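PDB 3K5J: suppressor of fused family protein from Neisseria gonorrhoeae, which is of unknown function but resembles the N-terminal domain of human Suppressor of fused, and may therefore act by binding other proteins. Local coordinates for residues A[93-97]-A[98-102]; A[147-150]-A[151-154]. One frame throughout, in Å; residues are numbered along the deposited sequence.

Contact 1. Residues A[93-97]-A[98-102]; sequences PDQFQ and LGKTV
K100 CG stands anti to its own carbonyl carbon (chi1 -62°), and one bend at chi2 (-66°) lays the otherwise extended chain along the carbonyls of D94 and Q95. K100 CB therefore lies 3.3 Å from Q95 O, and K100 CE comes 3.5 Å from D94 O. These are packing contacts of the aliphatic chain against carbonyl oxygens. In one of its two conformers Q95 slants across the lysine chain, with OE1 4.0 Å from K100 CD.

The motif is a type II beta turn from Q97 to K100. K100 N donates to Q97 O at 3.0 Å and closes the turn. G99 holds the third position with the positive phi (86°) that this turn type favours and glycine readily accepts.

Q97, also bent at chi2, folds back onto the start of the short 3-10 segment 93-95. Its NE2 donates to P93 O at 3.0 Å, from above the carbonyl plane. F96 N donates to the same oxygen from the opposite face, so two bonds grip P93 O. Two waters also tie the segments together. One donates to both Q95 O and T101 O. The other donates to Q97 OE1 and accepts from L98 N.

On the buried side, F96 CE2 meets V102 CG2 at 3.9 Å, and the two side chains lie roughly at right angles.

This piece of chain links helix 77-91 to strand 101-103. F96 packs on L85, A88 and S89 of that helix and on L63 of helix 60-63. Q65 NE2 bonds to F96 O and Q97 OE1, while G99, K100 and V102 make backbone bonds to strand 116-120.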
ATOM      1  N   PRO A  93      -4.367   3.907  14.924  1.00 17.69           N
ATOM      2  CA  PRO A  93      -4.552   4.810  13.765  1.00 16.60           C
ATOM      3  C   PRO A  93      -3.466   5.882  13.590  1.00 16.75           C
ATOM      4  O   PRO A  93      -3.165   6.290  12.461  1.00 16.67           O
ATOM      5  CB  PRO A  93      -5.932   5.424  14.020  1.00 18.65           C
ATOM      6  CG  PRO A  93      -6.097   5.309  15.524  1.00 19.36           C
ATOM      7  CD  PRO A  93      -5.498   3.976  15.858  1.00 19.50           C
ATOM      8  N   ASP A  94      -2.873   6.370  14.673  1.00 17.52           N
ATOM      9  CA  ASP A  94      -1.831   7.385  14.547  1.00 19.38           C
ATOM     10  C   ASP A  94      -0.626   6.868  13.771  1.00 17.88           C
ATOM     11  O   ASP A  94       0.144   7.676  13.228  1.00 19.52           O
ATOM     12  CB  ASP A  94      -1.350   7.899  15.935  1.00 21.82           C
ATOM     13  CG  ASP A  94      -2.416   8.612  16.722  1.00 29.18           C
ATOM     14  OD1 ASP A  94      -3.529   8.850  16.249  1.00 29.26           O
ATOM     15  OD2 ASP A  94      -2.111   8.957  17.889  1.00 33.52           O
ATOM     16  N   GLN A  95      -0.443   5.548  13.724  1.00 18.41           N
ATOM     17  CA  GLN A  95       0.709   5.004  13.009  0.50 17.99           C
ATOM     18  C   GLN A  95       0.430   4.779  11.530  1.00 16.32           C
ATOM     19  O   GLN A  95       1.327   4.373  10.781  1.00 18.30           O
ATOM     20  CB  GLN A  95       1.195   3.704  13.643  0.50 19.59           C
ATOM     21  CG  GLN A  95       1.649   3.900  15.093  0.50 20.64           C
ATOM     22  CD  GLN A  95       2.612   5.046  15.256  0.50 23.45           C
ATOM     23  OE1 GLN A  95       3.595   5.155  14.519  0.50 24.89           O
ATOM     24  NE2 GLN A  95       2.320   5.926  16.205  0.50 28.79           N
ATOM     25  N   PHE A  96      -0.789   5.080  11.100  1.00 15.84           N
ATOM     26  CA  PHE A  96      -1.167   4.825   9.697  1.00 14.89           C
ATOM     27  C   PHE A  96      -1.521   6.122   8.984  1.00 14.52           C
ATOM     28  O   PHE A  96      -2.545   6.265   8.345  1.00 17.85           O
ATOM     29  CB  PHE A  96      -2.274   3.759   9.643  1.00 14.76           C
ATOM     30  CG  PHE A  96      -1.733   2.403   9.906  1.00 15.43           C
ATOM     31  CD1 PHE A  96      -1.556   1.934  11.184  1.00 17.72           C
ATOM     32  CD2 PHE A  96      -1.295   1.644   8.846  1.00 17.40           C
ATOM     33  CE1 PHE A  96      -0.995   0.689  11.415  1.00 18.08           C
ATOM     34  CE2 PHE A  96      -0.737   0.419   9.035  1.00 19.21           C
ATOM     35  CZ  PHE A  96      -0.536  -0.059  10.312  1.00 18.42           C
ATOM     36  N   GLN A  97      -0.603   7.056   9.110  1.00 16.27           N
ATOM     37  CA  GLN A  97      -0.739   8.373   8.533  1.00 16.46           C
ATOM     38  C   GLN A  97       0.380   8.615   7.541  1.00 15.09           C
ATOM     39  O   GLN A  97       1.424   7.942   7.608  1.00 15.76           O
ATOM     40  CB  GLN A  97      -0.728   9.433   9.656  1.00 15.48           C
ATOM     41  CG  GLN A  97      -1.782   9.241  10.702  1.00 17.22           C
ATOM     42  CD  GLN A  97      -3.204   9.329  10.175  1.00 16.46           C
ATOM     43  OE1 GLN A  97      -3.499  10.037   9.184  1.00 19.00           O
ATOM     44  NE2 GLN A  97      -4.092   8.604  10.810  1.00 16.74           N
ATOM     45  N   LEU A  98       0.187   9.568   6.611  1.00 16.59           N
ATOM     46  CA  LEU A  98       1.273   9.942   5.699  1.00 16.48           C
ATOM     47  C   LEU A  98       2.561  10.190   6.451  1.00 16.56           C
ATOM     48  O   LEU A  98       2.555  10.899   7.481  1.00 19.67           O
ATOM     49  CB  LEU A  98       0.995  11.235   4.927  1.00 19.35           C
ATOM     50  CG  LEU A  98       0.223  11.130   3.669  1.00 22.10           C
ATOM     51  CD1 LEU A  98      -0.118  12.555   3.225  1.00 21.79           C
ATOM     52  CD2 LEU A  98       0.929  10.331   2.589  1.00 17.55           C
ATOM     53  N   GLY A  99       3.637   9.663   5.916  1.00 16.51           N
ATOM     54  CA  GLY A  99       4.977   9.843   6.439  1.00 19.27           C
ATOM     55  C   GLY A  99       5.360   8.869   7.521  1.00 18.39           C
ATOM     56  O   GLY A  99       6.503   8.867   7.957  1.00 21.46           O
ATOM     57  N   LYS A 100       4.432   8.024   7.955  1.00 15.63           N
ATOM     58  CA  LYS A 100       4.794   6.976   8.903  1.00 14.91           C
ATOM     59  C   LYS A 100       5.340   5.768   8.132  1.00 14.88           C
ATOM     60  O   LYS A 100       4.971   5.509   6.992  1.00 15.84           O
ATOM     61  CB  LYS A 100       3.609   6.573   9.776  1.00 15.65           C
ATOM     62  CG  LYS A 100       3.003   7.646  10.677  1.00 17.78           C
ATOM     63  CD  LYS A 100       4.021   8.051  11.738  1.00 21.32           C
ATOM     64  CE  LYS A 100       3.372   8.910  12.760  1.00 27.28           C
ATOM     65  NZ  LYS A 100       4.395   9.273  13.851  1.00 33.64           N
ATOM     66  N   THR A 101       6.194   5.016   8.808  1.00 15.14           N
ATOM     67  CA  THR A 101       6.615   3.714   8.325  1.00 16.01           C
ATOM     68  C   THR A 101       5.803   2.618   8.980  1.00 15.80           C
ATOM     69  O   THR A 101       5.325   2.753  10.123  1.00 17.95           O
ATOM     70  CB  THR A 101       8.097   3.432   8.539  1.00 17.10           C
ATOM     71  OG1 THR A 101       8.428   3.500   9.928  1.00 21.07           O
ATOM     72  CG2 THR A 101       8.971   4.386   7.768  1.00 19.00           C
ATOM     73  N   VAL A 102       5.652   1.542   8.219  1.00 13.93           N
ATOM     74  CA  VAL A 102       4.913   0.365   8.611  1.00 15.07           C
ATOM     75  C   VAL A 102       5.863  -0.818   8.622  1.00 15.15           C
ATOM     76  O   VAL A 102       6.451  -1.124   7.600  1.00 15.58           O
ATOM     77  CB  VAL A 102       3.760   0.045   7.617  1.00 18.06           C
ATOM     78  CG1 VAL A 102       3.102  -1.275   8.019  1.00 19.18           C
ATOM     79  CG2 VAL A 102       2.793   1.177   7.539  1.00 20.80           C
TER
HETATM   80  O   HOH W   1       2.803   1.967  11.004  1.00 31.46           O
HETATM   81  O   HOH W   2      -2.249  11.097   6.981  1.00 20.96           O

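Contact 2. Residues A[147-150]-A[151-154]; sequences ERLF and LNTH. With SO4 (sulfate ion), chain E.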
ATOM      1  N   GLU A 147      17.273   2.296   4.874  1.00 15.69           N
ATOM      2  CA  GLU A 147      16.391   3.452   4.737  1.00 15.29           C
ATOM      3  C   GLU A 147      15.473   3.635   5.935  1.00 15.75           C
ATOM      4  O   GLU A 147      15.262   4.769   6.375  1.00 16.30           O
ATOM      5  CB  GLU A 147      15.611   3.394   3.410  1.00 14.42           C
ATOM      6  CG  GLU A 147      16.493   3.597   2.183  1.00 14.41           C
ATOM      7  CD  GLU A 147      15.863   3.198   0.878  1.00 14.79           C
ATOM      8  OE1 GLU A 147      14.750   2.618   0.896  1.00 14.05           O
ATOM      9  OE2 GLU A 147      16.503   3.473  -0.175  1.00 15.00           O
ATOM     10  N   ARG A 148      14.909   2.559   6.446  1.00 15.62           N
ATOM     11  CA  ARG A 148      14.074   2.638   7.637  0.50 17.46           C
ATOM     12  C   ARG A 148      14.872   3.214   8.796  1.00 19.23           C
ATOM     13  O   ARG A 148      14.411   4.101   9.520  1.00 19.85           O
ATOM     14  CB  ARG A 148      13.520   1.265   8.006  0.50 18.10           C
ATOM     15  CG  ARG A 148      12.974   1.138   9.426  0.50 19.72           C
ATOM     16  CD  ARG A 148      11.767   2.032   9.664  0.50 21.18           C
ATOM     17  NE  ARG A 148      11.338   1.914  11.055  0.50 21.69           N
ATOM     18  CZ  ARG A 148      11.615   2.804  11.993  0.50 25.29           C
ATOM     19  NH1 ARG A 148      12.302   3.886  11.673  0.50 27.70           N
ATOM     20  NH2 ARG A 148      11.199   2.608  13.250  0.50 25.99           N
ATOM     21  N   LEU A 149      16.077   2.680   8.980  1.00 18.91           N
ATOM     22  CA  LEU A 149      16.936   3.170  10.082  1.00 20.83           C
ATOM     23  C   LEU A 149      17.253   4.655   9.931  1.00 22.94           C
ATOM     24  O   LEU A 149      17.236   5.426  10.931  1.00 23.59           O
ATOM     25  CB  LEU A 149      18.216   2.330  10.178  1.00 22.45           C
ATOM     26  CG  LEU A 149      19.171   2.796  11.288  1.00 26.03           C
ATOM     27  CD1 LEU A 149      18.534   2.621  12.649  1.00 31.43           C
ATOM     28  CD2 LEU A 149      20.476   2.018  11.165  1.00 29.72           C
ATOM     29  N   PHE A 150      17.561   5.084   8.720  1.00 19.41           N
ATOM     30  CA  PHE A 150      17.808   6.463   8.392  1.00 21.16           C
ATOM     31  C   PHE A 150      16.705   7.366   8.915  1.00 23.25           C
ATOM     32  O   PHE A 150      16.992   8.438   9.368  1.00 23.54           O
ATOM     33  CB  PHE A 150      18.007   6.578   6.861  1.00 21.24           C
ATOM     34  CG  PHE A 150      18.191   7.954   6.321  1.00 19.74           C
ATOM     35  CD1 PHE A 150      17.123   8.670   5.878  1.00 20.85           C
ATOM     36  CD2 PHE A 150      19.450   8.484   6.133  1.00 20.68           C
ATOM     37  CE1 PHE A 150      17.274   9.909   5.343  1.00 21.43           C
ATOM     38  CE2 PHE A 150      19.589   9.722   5.598  1.00 22.16           C
ATOM     39  CZ  PHE A 150      18.497  10.419   5.194  1.00 23.59           C
ATOM     40  N   LEU A 151      15.459   6.923   8.890  1.00 22.62           N
ATOM     41  CA  LEU A 151      14.324   7.752   9.296  1.00 23.22           C
ATOM     42  C   LEU A 151      14.247   8.009  10.793  1.00 28.13           C
ATOM     43  O   LEU A 151      13.512   8.893  11.244  1.00 30.02           O
ATOM     44  CB  LEU A 151      13.014   7.157   8.762  1.00 22.77           C
ATOM     45  CG  LEU A 151      12.798   7.293   7.252  1.00 21.04           C
ATOM     46  CD1 LEU A 151      11.593   6.479   6.804  1.00 21.67           C
ATOM     47  CD2 LEU A 151      12.627   8.776   6.869  1.00 20.08           C
ATOM     48  N   ASN A 152      15.056   7.301  11.552  1.00 29.59           N
ATOM     49  CA  ASN A 152      15.177   7.615  12.978  1.00 32.19           C
ATOM     50  C   ASN A 152      15.867   8.924  13.266  1.00 33.38           C
ATOM     51  O   ASN A 152      15.640   9.505  14.336  1.00 36.87           O
ATOM     52  CB  ASN A 152      15.916   6.491  13.689  1.00 32.02           C
ATOM     53  CG  ASN A 152      15.061   5.271  13.824  1.00 35.01           C
ATOM     54  OD1 ASN A 152      13.840   5.371  13.732  1.00 39.91           O
ATOM     55  ND2 ASN A 152      15.674   4.114  14.051  1.00 35.33           N
ATOM     56  N   THR A 153      16.726   9.375  12.369  1.00 32.59           N
ATOM     57  CA  THR A 153      17.495  10.619  12.614  1.00 34.52           C
ATOM     58  C   THR A 153      17.468  11.596  11.446  1.00 34.01           C
ATOM     59  O   THR A 153      18.274  12.539  11.364  1.00 37.23           O
ATOM     60  CB  THR A 153      18.963  10.294  12.948  1.00 36.36           C
ATOM     61  OG1 THR A 153      19.599   9.682  11.807  1.00 36.53           O
ATOM     62  CG2 THR A 153      19.023   9.367  14.159  1.00 36.22           C
ATOM     63  N   HIS A 154      16.533  11.386  10.527  1.00 28.82           N
ATOM     64  CA  HIS A 154      16.368  12.271   9.395  1.00 26.89           C
ATOM     65  C   HIS A 154      14.896  12.323   9.070  1.00 26.01           C
ATOM     66  O   HIS A 154      14.141  11.451   9.458  1.00 29.19           O
ATOM     67  CB  HIS A 154      17.084  11.753   8.163  1.00 27.86           C
ATOM     68  CG  HIS A 154      18.559  11.616   8.314  1.00 28.67           C
ATOM     69  ND1 HIS A 154      19.159  10.501   8.858  1.00 31.61           N
ATOM     70  CD2 HIS A 154      19.571  12.440   7.934  1.00 33.48           C
ATOM     71  CE1 HIS A 154      20.470  10.656   8.844  1.00 34.19           C
ATOM     72  NE2 HIS A 154      20.746  11.812   8.262  1.00 35.18           N
TER
HETATM   73  S   SO4 E 186       9.717  -0.511  13.738  1.00 27.00           S
HETATM   74  O1  SO4 E 186      11.054  -0.898  14.226  1.00 35.99           O
HETATM   75  O2  SO4 E 186       9.405   0.717  14.452  1.00 35.14           O
HETATM   76  O3  SO4 E 186       9.821  -0.271  12.263  1.00 25.72           O
HETATM   77  O4  SO4 E 186       8.740  -1.544  14.131  1.00 30.09           O
HETATM   78  O   HOH W   3      19.330   6.808  11.871  1.00 28.97           O
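L151 N donates to R148 O at the end of helix 145-150, where the backbone passes into a type I beta turn from F150 to T153. The chain leaves the helix through successive i to i+3 bonds: N152 N donates to L149 O, and T153 N donates to F150 O. L151 N also makes a weak bond to E147 O.

F150, the first residue of the turn, and H154, just after its end, form an offset stack. The ring centroids are 3.7 Å apart and the planes are within 3° of parallel. F150 CE2 lies over the centre of the imidazole, and H154 CB makes a CH-pi contact with the phenyl face. F150 CG is anti to the backbone N (chi1 176°), which carries the phenyl ring to the side where H154 folds back over it. H154 ND1 also donates to F150 O at 3.0 Å. That oxygen lies close to the imidazole plane, so the bond and the stack together probably fix the rotation of the imidazole. T153 N and H154 ND1 reach F150 O from opposite faces of its plane.

R148, in one of its two conformers, meets N152 beside the turn. R148 NH1 donates to N152 OD1 at 3.0 Å, from above the amide plane, and the guanidinium and amide planes are nearly perpendicular (86°). L149 CD1 packs against N152 ND2 at 3.5 Å. A water donates to L149 O and also bonds to T153 OG1.

E147 turns elsewhere, forming a salt bridge with R175 and hydrogen bonds with T144 and T178. L151 packs on V156 and L159 of helix 156-166.

In the same R148 conformer, another edge of the guanidinium holds a sulfate, probably from the crystallisation liquor and also bound by N103. R148 NE donates to sulfate O3 at 2.9 Å, and R148 NH2 donates to sulfate O2 at 2.9 Å.

Contact 1 comes first along the chain and contact 2 follows it in series. Their centres are about 15 Å apart, on the same side of the chain's centre. Contact 1 leads from helix 77-91 into strand 101-103, and contact 2 joins helix 145-150 to the loop before helix 156-166. They meet through T101: its CG2 packs 3.5 Å from L151 CD1, and T101 also touches R148. I143 of strand 135-143 lies against T101, R148 and L151. The end of helix 145-150 and L151 just after it are thus packed on strands 101-103 and 135-143 of the mixed sheet, within the Suppressor of fused-like region. The bound sulfate lies beside this junction.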